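Local coordinates for protein saframycin Mx1 synthetase B (Legionella pneumophila subsp. pneumophila, PDB 3KXW) that belongs to the ANL clan of AMP-binding enzymes, is named a fatty acid AMP ligase, and holds 5'-O-[(S)-(dodecanoyloxy)(hydroxy)phosphoryl]adenosine in a pocket, at residues G317-L329 and V336-L348. Sequence-based numbering, arbitrary orientation.
With 1ZZ (5'-O-[(S)-(dodecanoyloxy)(hydroxy)phosphoryl]adenosine), chain B.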
loop_
_atom_site.group_PDB
_atom_site.type_symbol
_atom_site.label_atom_id
_atom_site.label_comp_id
_atom_site.label_asym_id
_atom_site.label_seq_id
_atom_site.Cartn_x
_atom_site.Cartn_y
_atom_site.Cartn_z
ATOM N N GLY A 317 4.841 -2.127 26.318
ATOM C CA GLY A 317 3.398 -2.297 26.293
ATOM C C GLY A 317 2.848 -2.961 25.041
ATOM O O GLY A 317 1.649 -3.238 24.955
ATOM N N PHE A 318 3.711 -3.242 24.071
ATOM C CA PHE A 318 3.240 -3.935 22.877
ATOM C C PHE A 318 2.971 -5.408 23.167
ATOM O O PHE A 318 3.822 -6.092 23.726
ATOM C CB PHE A 318 4.216 -3.800 21.692
ATOM C CG PHE A 318 3.688 -4.449 20.432
ATOM C CD1 PHE A 318 2.758 -3.785 19.638
ATOM C CD2 PHE A 318 4.080 -5.729 20.073
ATOM C CE1 PHE A 318 2.233 -4.389 18.490
ATOM C CE2 PHE A 318 3.566 -6.356 18.940
ATOM C CZ PHE A 318 2.633 -5.683 18.142
ATOM N N ARG A 319 1.804 -5.910 22.757
ATOM C CA ARG A 319 1.462 -7.316 22.951
ATOM C C ARG A 319 1.375 -8.039 21.614
ATOM O O ARG A 319 0.831 -7.512 20.656
ATOM C CB ARG A 319 0.122 -7.454 23.702
ATOM C CG ARG A 319 0.237 -7.170 25.201
ATOM C CD ARG A 319 -1.100 -7.371 25.953
ATOM N NE ARG A 319 -1.563 -8.745 25.845
ATOM C CZ ARG A 319 -2.506 -9.157 25.002
ATOM N NH1 ARG A 319 -3.129 -8.292 24.215
ATOM N NH2 ARG A 319 -2.841 -10.439 24.964
ATOM N N LYS A 320 1.897 -9.252 21.547
ATOM C CA LYS A 320 1.950 -9.942 20.255
ATOM C C LYS A 320 0.564 -10.251 19.715
ATOM O O LYS A 320 0.392 -10.381 18.497
ATOM C CB LYS A 320 2.791 -11.224 20.348
ATOM C CG LYS A 320 3.146 -11.842 18.981
ATOM C CD LYS A 320 4.103 -13.043 19.114
ATOM C CE LYS A 320 4.506 -13.610 17.729
ATOM N NZ LYS A 320 5.364 -14.855 17.831
ATOM N N GLU A 321 -0.412 -10.375 20.620
ATOM C CA GLU A 321 -1.792 -10.660 20.260
ATOM C C GLU A 321 -2.395 -9.518 19.436
ATOM O O GLU A 321 -3.429 -9.681 18.802
ATOM C CB GLU A 321 -2.652 -10.854 21.529
ATOM C CG GLU A 321 -2.339 -12.104 22.340
ATOM C CD GLU A 321 -1.031 -12.003 23.122
ATOM O OE1 GLU A 321 -0.548 -10.878 23.341
ATOM O OE2 GLU A 321 -0.487 -13.062 23.513
ATOM N N ALA A 322 -1.773 -8.351 19.481
ATOM C CA ALA A 322 -2.261 -7.221 18.696
ATOM C C ALA A 322 -2.089 -7.476 17.187
ATOM O O ALA A 322 -2.846 -6.947 16.352
ATOM C CB ALA A 322 -1.532 -5.947 19.098
ATOM N N PHE A 323 -1.094 -8.283 16.824
ATOM C CA PHE A 323 -0.759 -8.452 15.409
ATOM C C PHE A 323 -1.918 -9.068 14.677
ATOM O O PHE A 323 -2.490 -10.055 15.149
ATOM C CB PHE A 323 0.474 -9.334 15.219
ATOM C CG PHE A 323 1.761 -8.571 15.172
ATOM C CD1 PHE A 323 1.968 -7.588 14.211
ATOM C CD2 PHE A 323 2.791 -8.855 16.053
ATOM C CE1 PHE A 323 3.175 -6.911 14.146
ATOM C CE2 PHE A 323 3.977 -8.167 16.004
ATOM C CZ PHE A 323 4.178 -7.201 15.028
ATOM N N TYR A 324 -2.252 -8.491 13.518
ATOM C CA TYR A 324 -3.450 -8.878 12.784
ATOM C C TYR A 324 -3.109 -9.018 11.309
ATOM O O TYR A 324 -3.256 -8.057 10.550
ATOM C CB TYR A 324 -4.541 -7.816 12.955
ATOM C CG TYR A 324 -5.893 -8.204 12.397
ATOM C CD1 TYR A 324 -6.804 -8.905 13.164
ATOM C CD2 TYR A 324 -6.255 -7.860 11.099
ATOM C CE1 TYR A 324 -8.056 -9.253 12.669
ATOM C CE2 TYR A 324 -7.516 -8.208 10.584
ATOM C CZ TYR A 324 -8.403 -8.916 11.378
ATOM O OH TYR A 324 -9.632 -9.270 10.867
ATOM N N PRO A 325 -2.643 -10.216 10.908
ATOM C CA PRO A 325 -2.392 -10.508 9.495
ATOM C C PRO A 325 -3.694 -10.387 8.724
ATOM O O PRO A 325 -4.748 -10.742 9.242
ATOM C CB PRO A 325 -1.907 -11.964 9.511
ATOM C CG PRO A 325 -1.378 -12.168 10.895
ATOM C CD PRO A 325 -2.253 -11.330 11.786
ATOM N N CYS A 326 -3.631 -9.872 7.504
ATOM C CA CYS A 326 -4.837 -9.780 6.678
ATOM C C CYS A 326 -4.423 -9.803 5.223
ATOM O O CYS A 326 -3.272 -9.498 4.895
ATOM C CB CYS A 326 -5.640 -8.493 6.991
ATOM S SG CYS A 326 -4.683 -6.974 7.140
ATOM N N TYR A 327 -5.366 -10.134 4.351
ATOM C CA TYR A 327 -5.071 -10.258 2.924
ATOM C C TYR A 327 -6.116 -9.479 2.128
ATOM O O TYR A 327 -7.263 -9.384 2.533
ATOM C CB TYR A 327 -5.105 -11.734 2.516
ATOM C CG TYR A 327 -5.239 -11.962 1.013
ATOM C CD1 TYR A 327 -4.134 -11.901 0.178
ATOM C CD2 TYR A 327 -6.476 -12.236 0.439
ATOM C CE1 TYR A 327 -4.246 -12.117 -1.199
ATOM C CE2 TYR A 327 -6.585 -12.445 -0.933
ATOM C CZ TYR A 327 -5.479 -12.398 -1.732
ATOM O OH TYR A 327 -5.622 -12.610 -3.090
ATOM N N GLY A 328 -5.697 -8.900 1.019
ATOM C CA GLY A 328 -6.632 -8.242 0.120
ATOM C C GLY A 328 -5.918 -7.685 -1.095
ATOM O O GLY A 328 -4.703 -7.854 -1.248
ATOM N N LEU A 329 -6.685 -7.041 -1.964
ATOM C CA LEU A 329 -6.145 -6.419 -3.174
ATOM C C LEU A 329 -7.115 -5.383 -3.712
ATOM O O LEU A 329 -8.301 -5.407 -3.390
ATOM C CB LEU A 329 -5.780 -7.421 -4.265
ATOM C CG LEU A 329 -6.499 -8.721 -4.659
ATOM C CD1 LEU A 329 -7.836 -9.043 -3.968
ATOM C CD2 LEU A 329 -6.509 -8.976 -6.177
ATOM N N VAL A 336 -10.059 -8.723 2.192
ATOM C CA VAL A 336 -10.619 -10.018 1.760
ATOM C C VAL A 336 -10.629 -11.034 2.897
ATOM O O VAL A 336 -11.647 -11.688 3.124
ATOM C CB VAL A 336 -9.850 -10.594 0.539
ATOM C CG1 VAL A 336 -10.320 -12.027 0.166
ATOM C CG2 VAL A 336 -10.030 -9.662 -0.648
ATOM N N THR A 337 -9.510 -11.157 3.613
ATOM C CA THR A 337 -9.451 -12.055 4.775
ATOM C C THR A 337 -8.807 -11.384 5.981
ATOM O O THR A 337 -7.958 -10.521 5.832
ATOM C CB THR A 337 -8.658 -13.379 4.482
ATOM O OG1 THR A 337 -7.259 -13.107 4.331
ATOM C CG2 THR A 337 -9.156 -14.044 3.227
ATOM N N GLY A 338 -9.219 -11.805 7.177
ATOM C CA GLY A 338 -8.631 -11.347 8.413
ATOM C C GLY A 338 -9.199 -12.135 9.575
ATOM O O GLY A 338 -10.296 -12.687 9.476
ATOM N N GLY A 339 -8.463 -12.200 10.674
ATOM C CA GLY A 339 -8.923 -13.000 11.796
ATOM C C GLY A 339 -9.795 -12.236 12.770
ATOM O O GLY A 339 -10.471 -11.273 12.403
ATOM N N THR A 340 -9.752 -12.661 14.032
ATOM C CA THR A 340 -10.449 -11.983 15.115
ATOM C C THR A 340 -9.456 -11.124 15.913
ATOM O O THR A 340 -8.473 -11.638 16.448
ATOM C CB THR A 340 -11.098 -13.012 16.058
ATOM O OG1 THR A 340 -12.009 -13.837 15.312
ATOM C CG2 THR A 340 -11.837 -12.312 17.185
ATOM N N PRO A 341 -9.702 -9.809 15.984
ATOM C CA PRO A 341 -8.786 -8.895 16.689
ATOM C C PRO A 341 -8.543 -9.320 18.152
ATOM O O PRO A 341 -9.477 -9.743 18.820
ATOM C CB PRO A 341 -9.508 -7.545 16.621
ATOM C CG PRO A 341 -10.372 -7.655 15.367
ATOM C CD PRO A 341 -10.784 -9.101 15.280
ATOM N N GLY A 342 -7.309 -9.205 18.627
ATOM C CA GLY A 342 -6.964 -9.638 19.979
ATOM C C GLY A 342 -6.644 -11.125 20.144
ATOM O O GLY A 342 -6.042 -11.548 21.142
ATOM N N SER A 343 -7.045 -11.938 19.178
ATOM C CA SER A 343 -6.691 -13.351 19.204
ATOM C C SER A 343 -5.281 -13.572 18.637
ATOM O O SER A 343 -4.794 -12.751 17.858
ATOM C CB SER A 343 -7.734 -14.149 18.418
ATOM O OG SER A 343 -7.274 -15.458 18.154
ATOM N N SER A 344 -4.616 -14.656 19.027
ATOM C CA SER A 344 -3.294 -14.977 18.474
ATOM C C SER A 344 -3.454 -15.504 17.065
ATOM O O SER A 344 -4.186 -16.465 16.859
ATOM C CB SER A 344 -2.602 -16.074 19.290
ATOM O OG SER A 344 -2.313 -15.658 20.605
ATOM N N TYR A 345 -2.748 -14.921 16.098
ATOM C CA TYR A 345 -2.823 -15.439 14.737
ATOM C C TYR A 345 -2.238 -16.857 14.652
ATOM O O TYR A 345 -1.349 -17.227 15.427
ATOM C CB TYR A 345 -2.126 -14.498 13.742
ATOM C CG TYR A 345 -0.639 -14.339 13.987
ATOM C CD1 TYR A 345 0.260 -15.281 13.524
ATOM C CD2 TYR A 345 -0.142 -13.235 14.674
ATOM C CE1 TYR A 345 1.631 -15.138 13.757
ATOM C CE2 TYR A 345 1.216 -13.078 14.895
ATOM C CZ TYR A 345 2.091 -14.029 14.446
ATOM O OH TYR A 345 3.439 -13.880 14.684
ATOM N N LYS A 346 -2.738 -17.642 13.708
ATOM C CA LYS A 346 -2.272 -19.012 13.541
ATOM C C LYS A 346 -1.119 -19.142 12.558
ATOM O O LYS A 346 -0.963 -18.320 11.656
ATOM C CB LYS A 346 -3.440 -19.907 13.112
ATOM C CG LYS A 346 -4.609 -19.884 14.122
ATOM C CD LYS A 346 -5.719 -20.813 13.673
ATOM C CE LYS A 346 -6.891 -20.815 14.645
ATOM N NZ LYS A 346 -7.616 -19.499 14.624
ATOM N N THR A 347 -0.306 -20.177 12.745
ATOM C CA THR A 347 0.747 -20.510 11.800
ATOM C C THR A 347 0.687 -21.996 11.453
ATOM O O THR A 347 0.098 -22.794 12.186
ATOM C CB THR A 347 2.174 -20.128 12.308
ATOM O OG1 THR A 347 2.559 -20.966 13.406
ATOM C CG2 THR A 347 2.231 -18.658 12.739
ATOM N N LEU A 348 1.266 -22.356 10.315
ATOM C CA LEU A 348 1.445 -23.768 9.963
ATOM C C LEU A 348 2.887 -24.040 9.598
ATOM O O LEU A 348 3.587 -23.163 9.097
ATOM C CB LEU A 348 0.557 -24.146 8.788
ATOM C CG LEU A 348 -0.934 -24.236 9.083
ATOM C CD1 LEU A 348 -1.679 -24.351 7.748
ATOM C CD2 LEU A 348 -1.206 -25.417 10.012
HETATM P P 1ZZ B . -2.667 -4.156 -3.913
HETATM C C1 1ZZ B . -8.012 0.045 9.041
HETATM N N1 1ZZ B . -0.760 -9.400 -0.723
HETATM O O1 1ZZ B . -2.042 -4.844 -0.790
HETATM C C2 1ZZ B . -6.985 -0.739 8.213
HETATM N N2 1ZZ B . -1.846 -9.164 1.217
HETATM O O2 1ZZ B . -3.396 -3.878 -2.444
HETATM C C3 1ZZ B . -7.625 -1.919 7.471
HETATM N N3 1ZZ B . 0.586 -11.567 -0.112
HETATM O O3 1ZZ B . -3.684 -4.195 -4.942
HETATM C C4 1ZZ B . -6.713 -2.408 6.335
HETATM N N4 1ZZ B . 0.124 -12.281 2.142
HETATM O O4 1ZZ B . -1.622 -2.955 -4.184
HETATM C C5 1ZZ B . -7.064 -3.826 5.854
HETATM N N5 1ZZ B . -1.413 -11.267 3.580
HETATM O O5 1ZZ B . -1.788 -5.573 -3.892
HETATM C C6 1ZZ B . -6.017 -4.255 4.817
HETATM O O6 1ZZ B . -0.545 -7.765 -2.577
HETATM C C7 1ZZ B . -5.965 -5.688 4.231
HETATM O O7 1ZZ B . -0.382 -10.367 -3.870
HETATM C C8 1ZZ B . -4.800 -6.084 3.302
HETATM O O8 1ZZ B . -2.591 -9.574 -4.658
HETATM C C9 1ZZ B . -5.110 -5.605 1.874
HETATM C C10 1ZZ B . -3.858 -5.277 1.026
HETATM C C11 1ZZ B . -4.325 -4.551 -0.267
HETATM C C12 1ZZ B . -3.301 -4.827 -1.383
HETATM C C13 1ZZ B . -2.382 -6.793 -3.502
HETATM C C14 1ZZ B . -1.430 -7.816 -3.535
HETATM C C15 1ZZ B . -2.065 -9.253 -3.472
HETATM C C16 1ZZ B . -1.082 -10.038 -3.069
HETATM C C17 1ZZ B . -0.465 -9.188 -2.069
HETATM C C18 1ZZ B . -1.711 -8.631 0.061
HETATM C C19 1ZZ B . -0.919 -10.335 1.263
HETATM C C20 1ZZ B . -0.335 -10.485 0.110
HETATM C C21 1ZZ B . 0.847 -12.405 0.861
HETATM C C22 1ZZ B . -0.675 -11.365 2.346
HETATM O O HOH W 1 -6.053 -10.108 23.604
HETATM O O HOH W 2 -5.317 -7.988 16.626
HETATM O O HOH W 3 -0.056 -14.135 20.709
HETATM O O HOH W 4 -2.103 -12.200 16.995
HETATM O O HOH W 5 -5.224 -10.423 16.229
HETATM O O HOH W 6 -5.794 -12.017 11.251
#
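Lys320 reaches Tyr345 with an extended chain, its CE 3.2 Å from the phenol OH and the two side chains crossing at about a right angle; Glu303 of helix 303-313 takes both polar ends. CB of Phe323 touches CE2 of the Tyr345 ring, and CB of Tyr345 packs against CD of Pro325 at 3.7 Å. Waters bridge 321-323 to the type II turn Thr340-Ser343 and Tyr345: one accepts from Tyr345 N and lies within donating distance of Phe323 O and Ser343 O, with more acceptors nearby than it has protons. Tyr324, its ring swung anti to the backbone N (chi1 -172°), reaches the opposite strand's exit, where OH donates to Gly339 O at 2.7 Å from above the carbonyl plane. A water centred over that ring's face links Pro325 O to Gly339 N. Beyond Cys326, whose O accepts a hydrogen bond from N5 of the ligand at 2.9 Å, the strands pair directly. Tyr327 N bonds to Thr337 O, while Tyr327 O accepts from both Thr337 N (3.1 Å) and Val336 N (2.9 Å), the latter lying in the carbonyl plane. The Tyr327 ring runs alongside Val336. Val336 and Thr337 together face Tyr327, a classic beta bulge in the antiparallel hairpin 323-328/335-338, beside the ligand pocket of this ANL-clan enzyme.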